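Local atomic coordinates of putative extracellular solute-binding protein (Bordetella bronchiseptica, PDB entry 4P56), a protein that probably captures mandelate in the periplasm, both enantiomers of which it binds, and delivers it to a TRAP-type membrane transporter. Residues Ala105-Arg117 / Thr227-Ala239. Numbering follows the deposited sequence.
Sequences AVLPFSGDTATSR and TEFPGGLYSDTHA. With RMN ((R)-mandelic acid), chain D.
The branched side chain of V106 lies against the S235 backbone, its CB 3.2 Å from S235 O, CG1 reaching T237 CG2; a compact apolar residue suits this buried spot. V106 O accepts from S235 N (3.3 Å). P108 rests CB and CG on L233 O and covers one face of the F109 ring. F109 N donates almost straight down the G232 carbonyl (2.7 Å to O); F109 CG stands anti to its carbonyl carbon, beside the backbone N (chi1 -44°), and the ring meets F229 CD2 at its edge, CE1 3.6 Å away. Opposite F109 to G111 is the type II turn F229-G232 of the linker between strands 225-228 and 237-242, in different sheets of this periplasmic-binding-protein fold. Along that linker D236 OD2 accepts from the mandelate hydroxyl O8 and from S91. G231 takes positive phi and packs too closely on F109 and S110 for any side chain. G231 O accepts from G111 N (3.2 Å, on a lone pair) and weakly from S110 N. R117, from helix 114-129, uses several N-H groups: NH1 grips A105 O (2.8 Å) and S110 OG, NH2 weakly G231 O. The small S235 CB lies over one guanidinium face, toward its rim.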
loop_
_atom_site.group_PDB
_atom_site.type_symbol
_atom_site.label_atom_id
_atom_site.label_comp_id
_atom_site.label_asym_id
_atom_site.label_seq_id
_atom_site.Cartn_x
_atom_site.Cartn_y
_atom_site.Cartn_z
ATOM N N ALA A 105 -0.234 -9.473 4.929
ATOM C CA ALA A 105 0.817 -9.116 3.969
ATOM C C ALA A 105 1.657 -7.920 4.395
ATOM O O ALA A 105 2.637 -7.587 3.721
ATOM C CB ALA A 105 0.211 -8.821 2.601
ATOM N N VAL A 106 1.286 -7.300 5.507
ATOM C CA VAL A 106 1.839 -5.997 5.871
ATOM C C VAL A 106 2.298 -5.928 7.334
ATOM O O VAL A 106 2.529 -4.841 7.875
ATOM C CB VAL A 106 0.841 -4.846 5.577
ATOM C CG1 VAL A 106 0.573 -4.773 4.117
ATOM C CG2 VAL A 106 -0.479 -5.014 6.362
ATOM N N LEU A 107 2.492 -7.090 7.953
ATOM C CA LEU A 107 2.905 -7.142 9.343
ATOM C C LEU A 107 4.315 -6.560 9.500
ATOM O O LEU A 107 5.075 -6.487 8.546
ATOM C CB LEU A 107 2.849 -8.576 9.851
ATOM C CG LEU A 107 1.415 -9.134 9.998
ATOM C CD1 LEU A 107 1.433 -10.651 10.016
ATOM C CD2 LEU A 107 0.765 -8.618 11.266
ATOM N N PRO A 108 4.666 -6.141 10.715
ATOM C CA PRO A 108 6.040 -5.641 10.896
ATOM C C PRO A 108 7.107 -6.682 10.531
ATOM O O PRO A 108 6.924 -7.870 10.807
ATOM C CB PRO A 108 6.099 -5.325 12.390
ATOM C CG PRO A 108 4.670 -5.014 12.761
ATOM C CD PRO A 108 3.840 -5.967 11.919
ATOM N N PHE A 109 8.181 -6.222 9.898
ATOM C CA PHE A 109 9.433 -6.990 9.712
ATOM C C PHE A 109 9.319 -8.193 8.794
ATOM O O PHE A 109 9.930 -9.225 9.047
ATOM C CB PHE A 109 9.963 -7.494 11.059
ATOM C CG PHE A 109 9.927 -6.475 12.146
ATOM C CD1 PHE A 109 10.225 -5.161 11.894
ATOM C CD2 PHE A 109 9.541 -6.844 13.424
ATOM C CE1 PHE A 109 10.174 -4.219 12.922
ATOM C CE2 PHE A 109 9.485 -5.931 14.427
ATOM C CZ PHE A 109 9.794 -4.613 14.186
ATOM N N SER A 110 8.535 -8.067 7.743
ATOM C CA SER A 110 8.132 -9.227 6.981
ATOM C C SER A 110 8.479 -9.203 5.506
ATOM O O SER A 110 8.124 -10.130 4.795
ATOM C CB SER A 110 6.624 -9.337 7.057
ATOM O OG SER A 110 6.025 -8.164 6.544
ATOM N N GLY A 111 9.101 -8.148 5.012
ATOM C CA GLY A 111 9.299 -8.071 3.570
ATOM C C GLY A 111 10.210 -6.948 3.144
ATOM O O GLY A 111 9.963 -5.791 3.499
ATOM N N ASP A 112 11.219 -7.301 2.346
ATOM C CA ASP A 112 12.311 -6.391 1.985
ATOM C C ASP A 112 11.944 -5.366 0.923
ATOM O O ASP A 112 12.476 -4.245 0.916
ATOM C CB ASP A 112 13.497 -7.187 1.422
ATOM C CG ASP A 112 14.139 -8.111 2.447
ATOM O OD1 ASP A 112 13.872 -7.962 3.672
ATOM O OD2 ASP A 112 14.921 -8.977 1.996
ATOM N N THR A 113 11.098 -5.766 -0.014
ATOM C CA THR A 113 10.826 -4.912 -1.172
ATOM C C THR A 113 9.344 -4.883 -1.480
ATOM O O THR A 113 8.605 -5.768 -1.066
ATOM C CB THR A 113 11.612 -5.346 -2.441
ATOM O OG1 THR A 113 11.068 -6.562 -2.988
ATOM C CG2 THR A 113 13.124 -5.503 -2.145
ATOM N N ALA A 114 8.908 -3.842 -2.196
ATOM C CA ALA A 114 7.545 -3.791 -2.684
ATOM C C ALA A 114 7.288 -4.909 -3.695
ATOM O O ALA A 114 6.176 -5.420 -3.775
ATOM C CB ALA A 114 7.269 -2.458 -3.334
ATOM N N THR A 115 8.294 -5.265 -4.492
ATOM C CA THR A 115 8.102 -6.303 -5.501
ATOM C C THR A 115 7.773 -7.647 -4.889
ATOM O O THR A 115 6.762 -8.284 -5.244
ATOM C CB THR A 115 9.310 -6.405 -6.452
ATOM O OG1 THR A 115 9.403 -5.192 -7.202
ATOM C CG2 THR A 115 9.139 -7.586 -7.451
ATOM N N SER A 116 8.613 -8.119 -3.980
ATOM C CA SER A 116 8.354 -9.412 -3.349
ATOM C C SER A 116 7.014 -9.436 -2.582
ATOM O O SER A 116 6.201 -10.371 -2.742
ATOM C CB SER A 116 9.536 -9.785 -2.435
ATOM O OG SER A 116 9.589 -8.866 -1.355
ATOM N N ARG A 117 6.753 -8.392 -1.798
ATOM C CA ARG A 117 5.494 -8.307 -1.021
ATOM C C ARG A 117 4.241 -8.235 -1.900
ATOM O O ARG A 117 3.208 -8.835 -1.569
ATOM C CB ARG A 117 5.522 -7.092 -0.105
ATOM C CG ARG A 117 4.513 -7.145 1.014
ATOM C CD ARG A 117 4.484 -5.811 1.782
ATOM N NE ARG A 117 5.728 -5.472 2.455
ATOM C CZ ARG A 117 6.032 -5.868 3.690
ATOM N NH1 ARG A 117 5.212 -6.665 4.373
ATOM N NH2 ARG A 117 7.160 -5.481 4.242
ATOM N N THR A 227 13.724 6.489 11.097
ATOM C CA THR A 227 14.187 5.205 11.631
ATOM C C THR A 227 13.676 4.092 10.759
ATOM O O THR A 227 12.483 3.965 10.534
ATOM C CB THR A 227 13.736 4.990 13.081
ATOM O OG1 THR A 227 14.307 6.039 13.881
ATOM C CG2 THR A 227 14.217 3.615 13.600
ATOM N N GLU A 228 14.606 3.319 10.228
ATOM C CA GLU A 228 14.278 2.220 9.345
ATOM C C GLU A 228 14.354 0.938 10.132
ATOM O O GLU A 228 15.089 0.840 11.106
ATOM C CB GLU A 228 15.260 2.152 8.186
ATOM C CG GLU A 228 15.243 3.360 7.275
ATOM C CD GLU A 228 16.172 3.146 6.117
ATOM O OE1 GLU A 228 17.347 3.526 6.237
ATOM O OE2 GLU A 228 15.747 2.530 5.106
ATOM N N PHE A 229 13.591 -0.049 9.675
ATOM C CA PHE A 229 13.470 -1.326 10.349
ATOM C C PHE A 229 13.646 -2.428 9.311
ATOM O O PHE A 229 13.096 -2.334 8.214
ATOM C CB PHE A 229 12.060 -1.449 10.914
ATOM C CG PHE A 229 11.783 -0.553 12.089
ATOM C CD1 PHE A 229 11.421 0.768 11.901
ATOM C CD2 PHE A 229 11.869 -1.046 13.380
ATOM C CE1 PHE A 229 11.158 1.578 12.969
ATOM C CE2 PHE A 229 11.615 -0.237 14.446
ATOM C CZ PHE A 229 11.243 1.082 14.238
ATOM N N PRO A 230 14.369 -3.490 9.664
ATOM C CA PRO A 230 14.523 -4.597 8.729
ATOM C C PRO A 230 13.186 -5.206 8.363
ATOM O O PRO A 230 12.406 -5.589 9.235
ATOM C CB PRO A 230 15.393 -5.593 9.502
ATOM C CG PRO A 230 16.199 -4.726 10.427
ATOM C CD PRO A 230 15.220 -3.654 10.856
ATOM N N GLY A 231 12.938 -5.288 7.059
ATOM C CA GLY A 231 11.701 -5.838 6.539
ATOM C C GLY A 231 10.528 -4.902 6.721
ATOM O O GLY A 231 9.375 -5.292 6.483
ATOM N N GLY A 232 10.810 -3.674 7.161
ATOM C CA GLY A 232 9.779 -2.667 7.297
ATOM C C GLY A 232 9.089 -2.638 8.653
ATOM O O GLY A 232 8.883 -3.657 9.298
ATOM N N LEU A 233 8.702 -1.444 9.074
ATOM C CA LEU A 233 7.935 -1.296 10.291
ATOM C C LEU A 233 6.510 -1.777 10.080
ATOM O O LEU A 233 5.850 -2.249 11.020
ATOM C CB LEU A 233 7.944 0.162 10.745
ATOM C CG LEU A 233 7.145 0.493 12.010
ATOM C CD1 LEU A 233 7.645 -0.321 13.211
ATOM C CD2 LEU A 233 7.184 1.968 12.326
ATOM N N TYR A 234 6.044 -1.660 8.843
ATOM C CA TYR A 234 4.679 -2.036 8.451
ATOM C C TYR A 234 4.676 -1.820 6.927
ATOM O O TYR A 234 5.670 -1.350 6.332
ATOM C CB TYR A 234 3.625 -1.098 9.099
ATOM C CG TYR A 234 3.675 0.211 8.386
ATOM C CD1 TYR A 234 4.669 1.113 8.672
ATOM C CD2 TYR A 234 2.800 0.500 7.334
ATOM C CE1 TYR A 234 4.814 2.269 7.950
ATOM C CE2 TYR A 234 2.917 1.668 6.625
ATOM C CZ TYR A 234 3.941 2.549 6.931
ATOM O OH TYR A 234 4.126 3.727 6.233
ATOM N N SER A 235 3.595 -2.191 6.273
ATOM C CA SER A 235 3.415 -1.802 4.887
ATOM C C SER A 235 1.912 -1.600 4.660
ATOM O O SER A 235 1.135 -1.631 5.611
ATOM C CB SER A 235 4.020 -2.860 3.955
ATOM O OG SER A 235 3.881 -2.452 2.612
ATOM N N ASP A 236 1.512 -1.397 3.415
ATOM C CA ASP A 236 0.104 -1.145 3.066
ATOM C C ASP A 236 -0.113 -1.781 1.707
ATOM O O ASP A 236 0.841 -1.910 0.914
ATOM C CB ASP A 236 -0.193 0.355 2.992
ATOM C CG ASP A 236 -1.645 0.656 2.620
ATOM O OD1 ASP A 236 -2.574 -0.137 2.965
ATOM O OD2 ASP A 236 -1.858 1.700 1.951
ATOM N N THR A 237 -1.345 -2.226 1.456
ATOM C CA THR A 237 -1.677 -2.847 0.177
ATOM C C THR A 237 -2.709 -1.968 -0.489
ATOM O O THR A 237 -3.508 -1.351 0.190
ATOM C CB THR A 237 -2.205 -4.293 0.338
ATOM O OG1 THR A 237 -3.223 -4.352 1.343
ATOM C CG2 THR A 237 -1.055 -5.252 0.766
ATOM N N HIS A 238 -2.676 -1.918 -1.809
ATOM C CA HIS A 238 -3.715 -1.279 -2.567
ATOM C C HIS A 238 -4.369 -2.296 -3.484
ATOM O O HIS A 238 -3.762 -3.304 -3.840
ATOM C CB HIS A 238 -3.115 -0.172 -3.445
ATOM C CG HIS A 238 -2.556 0.980 -2.688
ATOM N ND1 HIS A 238 -1.933 2.035 -3.323
ATOM C CD2 HIS A 238 -2.476 1.239 -1.359
ATOM C CE1 HIS A 238 -1.524 2.909 -2.419
ATOM N NE2 HIS A 238 -1.839 2.445 -1.220
ATOM N N ALA A 239 -5.592 -2.009 -3.900
ATOM C CA ALA A 239 -6.281 -2.847 -4.881
ATOM C C ALA A 239 -6.524 -2.059 -6.161
ATOM O O ALA A 239 -6.878 -0.896 -6.108
ATOM C CB ALA A 239 -7.606 -3.340 -4.317
HETATM C C1 RMN D . 0.104 5.407 0.915
HETATM C C2 RMN D . -0.583 5.847 -0.207
HETATM C C3 RMN D . 0.094 6.418 -1.269
HETATM C C4 RMN D . 1.466 6.595 -1.209
HETATM C C5 RMN D . 2.160 6.166 -0.081
HETATM C C6 RMN D . 1.474 5.574 0.968
HETATM C C7 RMN D . -0.639 4.803 2.076
HETATM C C10 RMN D . -0.676 5.802 3.193
HETATM O O8 RMN D . -0.015 3.690 2.592
HETATM O O11 RMN D . 0.245 5.862 4.078
HETATM O O12 RMN D . -1.618 6.650 3.225
HETATM O O HOH W 1 6.661 -4.598 7.230
#